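Local coordinates for acetylene hydratase Ahy (PDB 2E7Z), which catalyses the hydration of acetylene to acetaldehyde, using a tungsten bis(molybdopterin guanine dinucleotide) cofactor and one [4Fe-4S] cluster, at residues G104-E109 / M418-Q423; A134-I139 / A386-P391; T396-E401 / K407-L412. All coordinates share one frame; numbering follows the deposited sequence.

Contact 1. Residues G104-E109 / M418-Q423; sequences GVSQTE and MGYANQ. With MGD (2-amino-5,6-dimercapto-7-methyl-3,7,8a,9-tetrahydro-8-oxa-1,3,9,10-tetraaza-anthracen-4-one guanosine dinucleotide), chain E.
Ser-106 and Tyr-420 join two backbones that stay well apart, with the CA atoms of Ser-106 and Gly-419 nearest each other at 9.4 Å. Residues 104-107 are the end of a buried strand. Residues 418-423 run through the loop after strand 408-412 to the start of helix 423-431. No backbone hydrogen bond joins the two segments; one pair of side chains makes the direct link. The CB atoms of Ser-106 and Tyr-420 both point across the gap, and Ser-106 OG and Tyr-420 OH form a hydrogen bond of 2.7 Å in which either could be the donor. The serine oxygen lies at the ring edge, near the ring plane. Tyr-420 CG is anti to its carbonyl carbon (chi1 -58°), which sends the ring from the loop toward the strand. Ser-106 OG has a second hydrogen bond, to Ser-414 OG, so two hydroxyls fix it. Phe-395 meets the Tyr-420 ring edge-to-face.

The cofactor spans the same two segments. Thr-108 OG1 donates to phosphate oxygen O2A of MGD at 2.6 Å. MGD N22 donates to Gly-419 O at 2.9 Å, nearly straight at 169°. MGD N19 donates to Tyr-420 O at 2.8 Å. The loop thus reads the pterin with its carbonyls while the tyrosine side chain ties it to the strand. Loops following the C-terminal ends of parallel strands supply part of the molybdopterin dinucleotide site, as in the DMSO reductase family.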
loop_
_atom_site.group_PDB
_atom_site.type_symbol
_atom_site.label_atom_id
_atom_site.label_comp_id
_atom_site.label_asym_id
_atom_site.label_seq_id
_atom_site.Cartn_x
_atom_site.Cartn_y
_atom_site.Cartn_z
ATOM N N GLY A 104 6.205 18.446 4.612
ATOM C CA GLY A 104 6.093 17.018 4.351
ATOM C C GLY A 104 4.620 16.618 4.360
ATOM O O GLY A 104 3.820 17.201 5.128
ATOM N N VAL A 105 4.249 15.655 3.525
ATOM C CA VAL A 105 2.862 15.175 3.458
ATOM C C VAL A 105 2.835 13.655 3.460
ATOM O O VAL A 105 3.604 13.043 2.694
ATOM C CB VAL A 105 2.134 15.746 2.200
ATOM C CG1 VAL A 105 0.722 15.130 2.082
ATOM C CG2 VAL A 105 2.035 17.241 2.253
ATOM N N SER A 106 1.979 13.048 4.285
ATOM C CA SER A 106 1.709 11.615 4.208
ATOM C C SER A 106 0.248 11.499 3.820
ATOM O O SER A 106 -0.634 11.911 4.608
ATOM C CB SER A 106 2.018 10.958 5.559
ATOM O OG SER A 106 1.647 9.596 5.586
ATOM N N GLN A 107 -0.033 10.976 2.636
ATOM C CA GLN A 107 -1.402 10.919 2.119
ATOM C C GLN A 107 -1.734 9.534 1.643
ATOM O O GLN A 107 -0.956 8.948 0.870
ATOM C CB GLN A 107 -1.537 11.872 0.920
ATOM C CG GLN A 107 -2.890 11.862 0.231
ATOM C CD GLN A 107 -2.833 12.320 -1.206
ATOM O OE1 GLN A 107 -1.754 12.333 -1.814
ATOM N NE2 GLN A 107 -3.967 12.647 -1.777
ATOM N N THR A 108 -2.877 8.995 2.058
ATOM C CA THR A 108 -3.372 7.766 1.448
ATOM C C THR A 108 -4.572 8.115 0.583
ATOM O O THR A 108 -5.717 8.220 1.094
ATOM C CB THR A 108 -3.763 6.731 2.508
ATOM O OG1 THR A 108 -2.596 6.442 3.297
ATOM C CG2 THR A 108 -4.267 5.467 1.840
ATOM N N GLU A 109 -4.348 8.299 -0.717
ATOM C CA GLU A 109 -5.427 8.782 -1.550
ATOM C C GLU A 109 -6.502 7.719 -1.773
ATOM O O GLU A 109 -7.664 8.088 -2.003
ATOM C CB GLU A 109 -4.899 9.355 -2.874
ATOM C CG GLU A 109 -5.980 9.856 -3.828
ATOM C CD GLU A 109 -6.932 10.896 -3.227
ATOM O OE1 GLU A 109 -6.703 11.383 -2.089
ATOM O OE2 GLU A 109 -7.917 11.205 -3.922
ATOM N N MET A 418 1.758 5.552 12.939
ATOM C CA MET A 418 1.701 4.097 13.036
ATOM C C MET A 418 1.827 3.387 11.697
ATOM O O MET A 418 1.688 2.153 11.649
ATOM C CB MET A 418 0.362 3.679 13.699
ATOM C CG MET A 418 0.287 3.964 15.215
ATOM S SD MET A 418 -1.356 3.729 15.953
ATOM C CE MET A 418 -1.898 2.119 15.330
ATOM N N GLY A 419 2.090 4.152 10.628
ATOM C CA GLY A 419 1.899 3.645 9.269
ATOM C C GLY A 419 3.178 3.290 8.553
ATOM O O GLY A 419 3.154 2.960 7.356
ATOM N N TYR A 420 4.312 3.352 9.257
ATOM C CA TYR A 420 5.618 3.079 8.647
ATOM C C TYR A 420 6.392 2.124 9.566
ATOM O O TYR A 420 5.811 1.184 10.081
ATOM C CB TYR A 420 6.357 4.393 8.320
ATOM C CG TYR A 420 5.567 5.286 7.380
ATOM C CD1 TYR A 420 4.632 6.211 7.879
ATOM C CD2 TYR A 420 5.736 5.190 5.990
ATOM C CE1 TYR A 420 3.885 7.021 7.020
ATOM C CE2 TYR A 420 5.014 6.029 5.123
ATOM C CZ TYR A 420 4.100 6.934 5.650
ATOM O OH TYR A 420 3.406 7.713 4.781
ATOM N N ALA A 421 7.699 2.306 9.705
ATOM C CA ALA A 421 8.479 1.581 10.693
ATOM C C ALA A 421 8.897 2.562 11.798
ATOM O O ALA A 421 8.410 3.699 11.850
ATOM C CB ALA A 421 9.683 0.931 10.034
ATOM N N ASN A 422 9.771 2.116 12.706
ATOM C CA ASN A 422 10.442 2.997 13.666
ATOM C C ASN A 422 9.486 4.086 14.202
ATOM O O ASN A 422 9.718 5.290 14.012
ATOM C CB ASN A 422 11.721 3.575 13.044
ATOM C CG ASN A 422 12.628 4.220 14.097
ATOM O OD1 ASN A 422 12.312 4.230 15.302
ATOM N ND2 ASN A 422 13.743 4.768 13.644
ATOM N N GLN A 423 8.430 3.638 14.871
ATOM C CA GLN A 423 7.405 4.523 15.362
ATOM C C GLN A 423 7.961 5.548 16.336
ATOM O O GLN A 423 7.473 6.665 16.392
ATOM C CB GLN A 423 6.298 3.702 16.002
ATOM C CG GLN A 423 5.111 4.523 16.507
ATOM C CD GLN A 423 3.950 3.612 16.812
ATOM O OE1 GLN A 423 3.657 2.717 16.028
ATOM N NE2 GLN A 423 3.273 3.846 17.931
HETATM P PB MGD E . -3.842 3.820 8.392
HETATM O O1B MGD E . -2.392 3.998 8.766
HETATM O O2B MGD E . -4.740 3.017 9.260
HETATM O O3B MGD E . -3.992 3.188 6.925
HETATM O O3A MGD E . -2.129 2.824 5.280
HETATM P PA MGD E . -3.478 3.684 5.486
HETATM O O1A MGD E . -4.557 3.270 4.531
HETATM O O2A MGD E . -3.033 5.114 5.539
HETATM O "O5'" MGD E . -4.440 5.310 8.243
HETATM C "C5'" MGD E . -5.639 5.503 7.513
HETATM C "C4'" MGD E . -6.340 6.685 8.153
HETATM O "O4'" MGD E . -7.386 7.092 7.258
HETATM C "C3'" MGD E . -7.075 6.338 9.444
HETATM O "O3'" MGD E . -6.608 7.204 10.492
HETATM C "C2'" MGD E . -8.579 6.539 9.159
HETATM O "O2'" MGD E . -9.375 7.041 10.250
HETATM C "C1'" MGD E . -8.522 7.537 8.034
HETATM N N9 MGD E . -9.643 7.516 7.082
HETATM C C8 MGD E . -10.297 6.432 6.596
HETATM N N7 MGD E . -11.197 6.793 5.667
HETATM C C5 MGD E . -11.066 8.127 5.500
HETATM C C6 MGD E . -11.687 9.156 4.683
HETATM O O6 MGD E . -12.581 8.876 3.857
HETATM N N1 MGD E . -11.217 10.404 4.841
HETATM C C2 MGD E . -10.313 10.777 5.740
HETATM N N2 MGD E . -9.929 12.086 5.791
HETATM N N3 MGD E . -9.709 9.891 6.526
HETATM C C4 MGD E . -10.051 8.590 6.426
HETATM C C10 MGD E . -2.255 1.510 4.735
HETATM C C11 MGD E . -0.867 1.082 4.308
HETATM O O11 MGD E . -0.121 0.940 5.515
HETATM C C12 MGD E . -0.934 -0.225 3.556
HETATM S S12 MGD E . -1.995 -0.335 2.219
HETATM C C13 MGD E . -0.139 -1.255 3.888
HETATM S S13 MGD E . -0.274 -2.782 3.146
HETATM C C14 MGD E . 0.915 -1.159 4.948
HETATM N N15 MGD E . 0.576 -1.933 6.133
HETATM C C16 MGD E . 1.456 -1.779 7.163
HETATM C C17 MGD E . 1.778 -2.828 8.140
HETATM O O17 MGD E . 1.247 -3.958 8.055
HETATM N N18 MGD E . 2.667 -2.531 9.109
HETATM C C19 MGD E . 3.270 -1.321 9.222
HETATM N N19 MGD E . 4.146 -1.083 10.221
HETATM N N20 MGD E . 2.999 -0.316 8.380
HETATM C C21 MGD E . 2.144 -0.491 7.364
HETATM N N22 MGD E . 1.913 0.514 6.516
HETATM C C23 MGD E . 1.143 0.319 5.306
#

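Contact 2. Residues A134-I139 / A386-P391; sequences AMYMCI and AFMANP. With W (tungsten ion), chain G; MGD (2-amino-5,6-dimercapto-7-methyl-3,7,8a,9-tetrahydro-8-oxa-1,3,9,10-tetraaza-anthracen-4-one guanosine dinucleotide), chain E.
Tyr-136 carries this buried contact, reaching from the 134-139 loop to residues 388-391. Its CG is anti to the backbone N (chi1 -160°), which directs the ring to the other segment.

The apolar contacts come from one face and one edge of the ring. Pro-391 CD sits over the centre of one face, 3.4 Å from the centroid of the Tyr-136 ring and 7° off the ring normal, a clear CH-pi contact. Met-388 CB lies at the ring edge, in plane. Its bent chain brings CE to 3.8 Å from Tyr-136 CD2, and SD makes an oblique Met-aromatic contact.

The polar contacts gather at the hydroxyl. Asn-390 ND2 donates to Tyr-136 OH at 3.0 Å with an angle of 164°, and the hydroxyl lies close to the amide plane. The ring and amide planes are almost perpendicular. A water bridges Tyr-136 OH, at 2.7 Å, and Met-388 O. Gln-711 O is a further partner of the hydroxyl. A phenylalanine here would probably keep the proline contact but leave Asn-390 ND2 and the water without their phenol partner.

Metal coordination lies two residues on, where Cys-138 SG binds tungsten at 2.3 Å.

Asn-390 OD1 caps Ala-393 N at the start of helix 391-400. The other segment follows strand 131-132, and Ile-139 is the N-cap residue of helix 140-150.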
loop_
_atom_site.group_PDB
_atom_site.type_symbol
_atom_site.label_atom_id
_atom_site.label_comp_id
_atom_site.label_asym_id
_atom_site.label_seq_id
_atom_site.Cartn_x
_atom_site.Cartn_y
_atom_site.Cartn_z
ATOM N N ALA A 134 1.854 5.650 2.946
ATOM C CA ALA A 134 2.085 4.353 3.546
ATOM C C ALA A 134 2.223 3.297 2.466
ATOM O O ALA A 134 2.770 2.213 2.704
ATOM C CB ALA A 134 0.959 4.045 4.518
ATOM N N MET A 135 1.729 3.615 1.272
ATOM C CA MET A 135 1.873 2.720 0.121
ATOM C C MET A 135 3.304 2.667 -0.445
ATOM O O MET A 135 3.590 1.938 -1.410
ATOM C CB MET A 135 0.848 3.055 -0.983
ATOM C CG MET A 135 1.221 4.195 -1.927
ATOM S SD MET A 135 -0.195 4.533 -3.064
ATOM C CE MET A 135 -0.272 3.039 -4.111
ATOM N N TYR A 136 4.219 3.380 0.211
ATOM C CA TYR A 136 5.642 3.198 -0.051
ATOM C C TYR A 136 6.071 1.744 0.134
ATOM O O TYR A 136 7.068 1.321 -0.469
ATOM C CB TYR A 136 6.464 4.099 0.861
ATOM C CG TYR A 136 7.884 4.366 0.405
ATOM C CD1 TYR A 136 8.919 3.522 0.789
ATOM C CD2 TYR A 136 8.176 5.467 -0.401
ATOM C CE1 TYR A 136 10.222 3.769 0.367
ATOM C CE2 TYR A 136 9.486 5.739 -0.828
ATOM C CZ TYR A 136 10.509 4.885 -0.421
ATOM O OH TYR A 136 11.815 5.157 -0.779
ATOM N N MET A 137 5.347 0.962 0.940
ATOM C CA MET A 137 5.612 -0.484 0.995
ATOM C C MET A 137 4.368 -1.297 0.713
ATOM O O MET A 137 4.188 -2.377 1.285
ATOM C CB MET A 137 6.278 -0.925 2.315
ATOM C CG MET A 137 5.427 -0.767 3.548
ATOM S SD MET A 137 6.402 -1.262 4.991
ATOM C CE MET A 137 5.248 -0.948 6.326
ATOM N N CYS A 138 3.479 -0.772 -0.131
ATOM C CA CYS A 138 2.333 -1.552 -0.599
ATOM C C CYS A 138 1.859 -0.953 -1.912
ATOM O O CYS A 138 1.214 0.079 -1.906
ATOM C CB CYS A 138 1.202 -1.585 0.440
ATOM S SG CYS A 138 -0.209 -2.583 -0.113
ATOM N N ILE A 139 2.227 -1.581 -3.029
ATOM C CA ILE A 139 1.828 -1.175 -4.376
ATOM C C ILE A 139 2.647 -0.025 -4.942
ATOM O O ILE A 139 3.036 -0.082 -6.095
ATOM C CB ILE A 139 0.270 -0.971 -4.553
ATOM C CG1 ILE A 139 -0.450 -2.286 -4.219
ATOM C CG2 ILE A 139 -0.038 -0.507 -5.976
ATOM C CD1 ILE A 139 -1.964 -2.207 -4.129
ATOM N N ALA A 386 3.785 7.574 -6.835
ATOM C CA ALA A 386 5.089 7.756 -7.455
ATOM C C ALA A 386 5.725 9.062 -7.082
ATOM O O ALA A 386 5.064 10.018 -6.655
ATOM C CB ALA A 386 4.973 7.656 -9.000
ATOM N N PHE A 387 7.035 9.087 -7.292
ATOM C CA PHE A 387 7.882 10.274 -7.075
ATOM C C PHE A 387 7.786 10.611 -5.596
ATOM O O PHE A 387 7.192 11.615 -5.163
ATOM C CB PHE A 387 7.501 11.438 -7.995
ATOM C CG PHE A 387 7.193 11.000 -9.406
ATOM C CD1 PHE A 387 8.133 10.287 -10.137
ATOM C CD2 PHE A 387 5.981 11.286 -10.019
ATOM C CE1 PHE A 387 7.867 9.844 -11.426
ATOM C CE2 PHE A 387 5.722 10.869 -11.348
ATOM C CZ PHE A 387 6.680 10.138 -12.035
ATOM N N MET A 388 8.349 9.718 -4.799
ATOM C CA MET A 388 8.077 9.714 -3.363
ATOM C C MET A 388 9.309 9.940 -2.528
ATOM O O MET A 388 10.404 9.394 -2.781
ATOM C CB MET A 388 7.457 8.368 -2.948
ATOM C CG MET A 388 6.277 7.928 -3.809
ATOM S SD MET A 388 5.465 6.433 -3.194
ATOM C CE MET A 388 6.570 5.137 -3.823
ATOM N N ALA A 389 9.106 10.689 -1.449
ATOM C CA ALA A 389 10.123 10.781 -0.425
ATOM C C ALA A 389 10.212 9.463 0.317
ATOM O O ALA A 389 9.202 8.817 0.599
ATOM C CB ALA A 389 9.791 11.924 0.564
ATOM N N ASN A 390 11.415 9.086 0.711
ATOM C CA ASN A 390 11.630 7.890 1.490
ATOM C C ASN A 390 11.135 8.187 2.919
ATOM O O ASN A 390 11.524 9.193 3.499
ATOM C CB ASN A 390 13.114 7.565 1.548
ATOM C CG ASN A 390 13.413 6.349 2.386
ATOM O OD1 ASN A 390 13.810 6.498 3.529
ATOM N ND2 ASN A 390 13.242 5.137 1.819
ATOM N N PRO A 391 10.258 7.340 3.489
ATOM C CA PRO A 391 9.743 7.667 4.840
ATOM C C PRO A 391 10.806 7.810 5.920
ATOM O O PRO A 391 10.714 8.710 6.758
ATOM C CB PRO A 391 8.803 6.474 5.146
ATOM C CG PRO A 391 8.342 6.066 3.747
ATOM C CD PRO A 391 9.610 6.133 2.960
HETATM W W W G . -2.020 -2.508 1.363
HETATM P PB MGD E . -3.842 3.820 8.392
HETATM O O1B MGD E . -2.392 3.998 8.766
HETATM O O2B MGD E . -4.740 3.017 9.260
HETATM O O3B MGD E . -3.992 3.188 6.925
HETATM O O3A MGD E . -2.129 2.824 5.280
HETATM P PA MGD E . -3.478 3.684 5.486
HETATM O O1A MGD E . -4.557 3.270 4.531
HETATM O O2A MGD E . -3.033 5.114 5.539
HETATM O "O5'" MGD E . -4.440 5.310 8.243
HETATM C "C5'" MGD E . -5.639 5.503 7.513
HETATM C "C4'" MGD E . -6.340 6.685 8.153
HETATM O "O4'" MGD E . -7.386 7.092 7.258
HETATM C "C3'" MGD E . -7.075 6.338 9.444
HETATM O "O3'" MGD E . -6.608 7.204 10.492
HETATM C "C2'" MGD E . -8.579 6.539 9.159
HETATM O "O2'" MGD E . -9.375 7.041 10.250
HETATM C "C1'" MGD E . -8.522 7.537 8.034
HETATM N N9 MGD E . -9.643 7.516 7.082
HETATM C C8 MGD E . -10.297 6.432 6.596
HETATM N N7 MGD E . -11.197 6.793 5.667
HETATM C C5 MGD E . -11.066 8.127 5.500
HETATM C C6 MGD E . -11.687 9.156 4.683
HETATM O O6 MGD E . -12.581 8.876 3.857
HETATM N N1 MGD E . -11.217 10.404 4.841
HETATM C C2 MGD E . -10.313 10.777 5.740
HETATM N N2 MGD E . -9.929 12.086 5.791
HETATM N N3 MGD E . -9.709 9.891 6.526
HETATM C C4 MGD E . -10.051 8.590 6.426
HETATM C C10 MGD E . -2.255 1.510 4.735
HETATM C C11 MGD E . -0.867 1.082 4.308
HETATM O O11 MGD E . -0.121 0.940 5.515
HETATM C C12 MGD E . -0.934 -0.225 3.556
HETATM S S12 MGD E . -1.995 -0.335 2.219
HETATM C C13 MGD E . -0.139 -1.255 3.888
HETATM S S13 MGD E . -0.274 -2.782 3.146
HETATM C C14 MGD E . 0.915 -1.159 4.948
HETATM N N15 MGD E . 0.576 -1.933 6.133
HETATM C C16 MGD E . 1.456 -1.779 7.163
HETATM C C17 MGD E . 1.778 -2.828 8.140
HETATM O O17 MGD E . 1.247 -3.958 8.055
HETATM N N18 MGD E . 2.667 -2.531 9.109
HETATM C C19 MGD E . 3.270 -1.321 9.222
HETATM N N19 MGD E . 4.146 -1.083 10.221
HETATM N N20 MGD E . 2.999 -0.316 8.380
HETATM C C21 MGD E . 2.144 -0.491 7.364
HETATM N N22 MGD E . 1.913 0.514 6.516
HETATM C C23 MGD E . 1.143 0.319 5.306
HETATM O O HOH W 1 12.376 7.465 -2.032
HETATM O O HOH W 2 -2.869 -1.753 -0.333
#

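Contact 3. Residues T396-E401 / K407-L412; sequences TAMATE and KAFFAL. With NA (sodium ion), chain B.
Helix 391-400 and strand 408-412 follow each other in the chain, and this contact packs the end of the helix against the start of the strand. The closest CA atoms belong to Met-398 and Lys-407, 6.5 Å apart.

Inside, Met-398 meets Phe-409. The methionine chain bends at its last torsion (chi3 69°), which brings both CE and SD close to Phe-409 CD2. Met-398 CE is 3.4 Å from Phe-409 CD2. The sulfur lies 4.5 Å from the centroid of the Phe-409 ring, an oblique Met-aromatic contact. The two side chains cross at about a right angle.

At the outer end, Lys-407 NZ donates to Glu-401 OE2 at 2.9 Å in a salt bridge. The ammonium comes from above the carboxylate plane, 63° out of it. The same oxygen binds a sodium ion at 2.1 Å, so OE2 is shared by two positive groups, which would probably favour the charged carboxylate. A sodium-bound water also takes a weak hydrogen bond from Lys-407 NZ. Asn-432 O is another acceptor for this ammonium.

Glu-401 is the first residue to leave the helix, with positive phi. Thr-400 N and OG1 both donate to Thr-396 O, from opposite faces of its plane. Helix 423-431 adds Leu-430 against Phe-409. A helix leading through a short loop into a strand of a parallel sheet region is typical of alpha/beta folds.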
loop_
_atom_site.group_PDB
_atom_site.type_symbol
_atom_site.label_atom_id
_atom_site.label_comp_id
_atom_site.label_asym_id
_atom_site.label_seq_id
_atom_site.Cartn_x
_atom_site.Cartn_y
_atom_site.Cartn_z
ATOM N N THR A 396 13.348 11.250 9.581
ATOM C CA THR A 396 14.656 11.651 10.099
ATOM C C THR A 396 14.901 13.144 9.921
ATOM O O THR A 396 15.429 13.794 10.815
ATOM C CB THR A 396 15.764 10.808 9.456
ATOM O OG1 THR A 396 15.579 9.455 9.875
ATOM C CG2 THR A 396 17.134 11.266 9.880
ATOM N N ALA A 397 14.459 13.707 8.800
ATOM C CA ALA A 397 14.636 15.151 8.605
ATOM C C ALA A 397 13.746 15.898 9.579
ATOM O O ALA A 397 14.141 16.894 10.167
ATOM C CB ALA A 397 14.309 15.533 7.173
ATOM N N MET A 398 12.533 15.389 9.753
ATOM C CA MET A 398 11.628 15.956 10.765
ATOM C C MET A 398 12.252 15.966 12.164
ATOM O O MET A 398 12.215 16.987 12.870
ATOM C CB MET A 398 10.295 15.210 10.779
ATOM C CG MET A 398 9.492 15.469 9.512
ATOM S SD MET A 398 8.163 14.250 9.286
ATOM C CE MET A 398 7.042 14.718 10.648
ATOM N N ALA A 399 12.871 14.850 12.533
ATOM C CA ALA A 399 13.412 14.648 13.875
ATOM C C ALA A 399 14.739 15.365 14.117
ATOM O O ALA A 399 14.977 15.908 15.188
ATOM C CB ALA A 399 13.593 13.136 14.137
ATOM N N THR A 400 15.629 15.333 13.122
ATOM C CA THR A 400 17.021 15.788 13.319
ATOM C C THR A 400 17.367 17.081 12.594
ATOM O O THR A 400 18.426 17.642 12.837
ATOM C CB THR A 400 18.065 14.741 12.847
ATOM O OG1 THR A 400 17.980 14.598 11.425
ATOM C CG2 THR A 400 17.834 13.390 13.563
ATOM N N GLU A 401 16.502 17.511 11.681
ATOM C CA GLU A 401 16.744 18.673 10.824
ATOM C C GLU A 401 17.826 18.399 9.769
ATOM O O GLU A 401 18.316 19.332 9.121
ATOM C CB GLU A 401 17.060 19.960 11.631
ATOM C CG GLU A 401 16.026 20.175 12.729
ATOM C CD GLU A 401 15.854 21.619 13.164
ATOM O OE1 GLU A 401 16.325 22.503 12.439
ATOM O OE2 GLU A 401 15.219 21.830 14.220
ATOM N N LYS A 407 9.358 21.020 8.781
ATOM C CA LYS A 407 8.751 21.688 9.920
ATOM C C LYS A 407 7.255 21.821 9.810
ATOM O O LYS A 407 6.640 22.214 10.797
ATOM C CB LYS A 407 9.380 23.086 10.108
ATOM C CG LYS A 407 10.820 22.984 10.618
ATOM C CD LYS A 407 10.870 22.559 12.083
ATOM C CE LYS A 407 12.312 22.515 12.552
ATOM N NZ LYS A 407 12.316 22.140 13.964
ATOM N N ALA A 408 6.674 21.516 8.649
ATOM C CA ALA A 408 5.219 21.395 8.522
ATOM C C ALA A 408 4.895 19.995 8.029
ATOM O O ALA A 408 5.598 19.492 7.153
ATOM C CB ALA A 408 4.627 22.440 7.564
ATOM N N PHE A 409 3.831 19.390 8.555
ATOM C CA PHE A 409 3.489 18.024 8.209
ATOM C C PHE A 409 1.971 17.868 8.113
ATOM O O PHE A 409 1.235 18.223 9.048
ATOM C CB PHE A 409 4.123 17.052 9.206
ATOM C CG PHE A 409 3.902 15.591 8.874
ATOM C CD1 PHE A 409 2.803 14.875 9.352
ATOM C CD2 PHE A 409 4.830 14.931 8.060
ATOM C CE1 PHE A 409 2.647 13.516 9.030
ATOM C CE2 PHE A 409 4.686 13.555 7.782
ATOM C CZ PHE A 409 3.590 12.876 8.226
ATOM N N PHE A 410 1.505 17.376 6.959
ATOM C CA PHE A 410 0.083 17.123 6.747
ATOM C C PHE A 410 -0.134 15.620 6.638
ATOM O O PHE A 410 0.526 14.952 5.823
ATOM C CB PHE A 410 -0.497 17.766 5.476
ATOM C CG PHE A 410 -0.435 19.258 5.405
ATOM C CD1 PHE A 410 -0.083 20.052 6.476
ATOM C CD2 PHE A 410 -0.767 19.864 4.189
ATOM C CE1 PHE A 410 -0.055 21.457 6.355
ATOM C CE2 PHE A 410 -0.757 21.250 4.063
ATOM C CZ PHE A 410 -0.429 22.045 5.171
ATOM N N ALA A 411 -1.101 15.108 7.393
ATOM C CA ALA A 411 -1.525 13.707 7.331
ATOM C C ALA A 411 -2.915 13.675 6.726
ATOM O O ALA A 411 -3.864 14.178 7.363
ATOM C CB ALA A 411 -1.503 13.059 8.710
ATOM N N LEU A 412 -3.071 13.091 5.538
ATOM C CA LEU A 412 -4.339 13.080 4.804
ATOM C C LEU A 412 -4.805 11.650 4.696
ATOM O O LEU A 412 -4.240 10.860 3.952
ATOM C CB LEU A 412 -4.195 13.716 3.412
ATOM C CG LEU A 412 -3.521 15.088 3.375
ATOM C CD1 LEU A 412 -3.273 15.572 1.935
ATOM C CD2 LEU A 412 -4.298 16.094 4.180
HETATM NA NA NA B . 15.714 22.342 16.153
HETATM O O HOH W 3 13.636 22.067 16.698
HETATM O O HOH W 4 16.119 20.350 16.565
HETATM O O HOH W 5 16.148 22.876 18.150
#

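Overall arrangement
Contacts 1 and 3 share a sheet. Strands 103-107 and 408-412 are parallel neighbours in it, with Ser-106 N 2.8 Å from Phe-410 O. Ser-106 CB also packs against Phe-409 CZ. Contact 2 meets contact 1 through Tyr-420, whose CD2 is 3.4 Å from Pro-391 CB. Tyr-420 therefore lies between the strand and the start of helix 391-400. That helix runs on from contact 2 to contact 3. The centres of these two are about 16 Å apart and they do not touch. Contacts 1 and 2 both reach the same MGD, and residues 134-139 supply the cysteine ligand of tungsten. Contact 3 stands back, with the Phe-409 side chain about 11 Å from MGD.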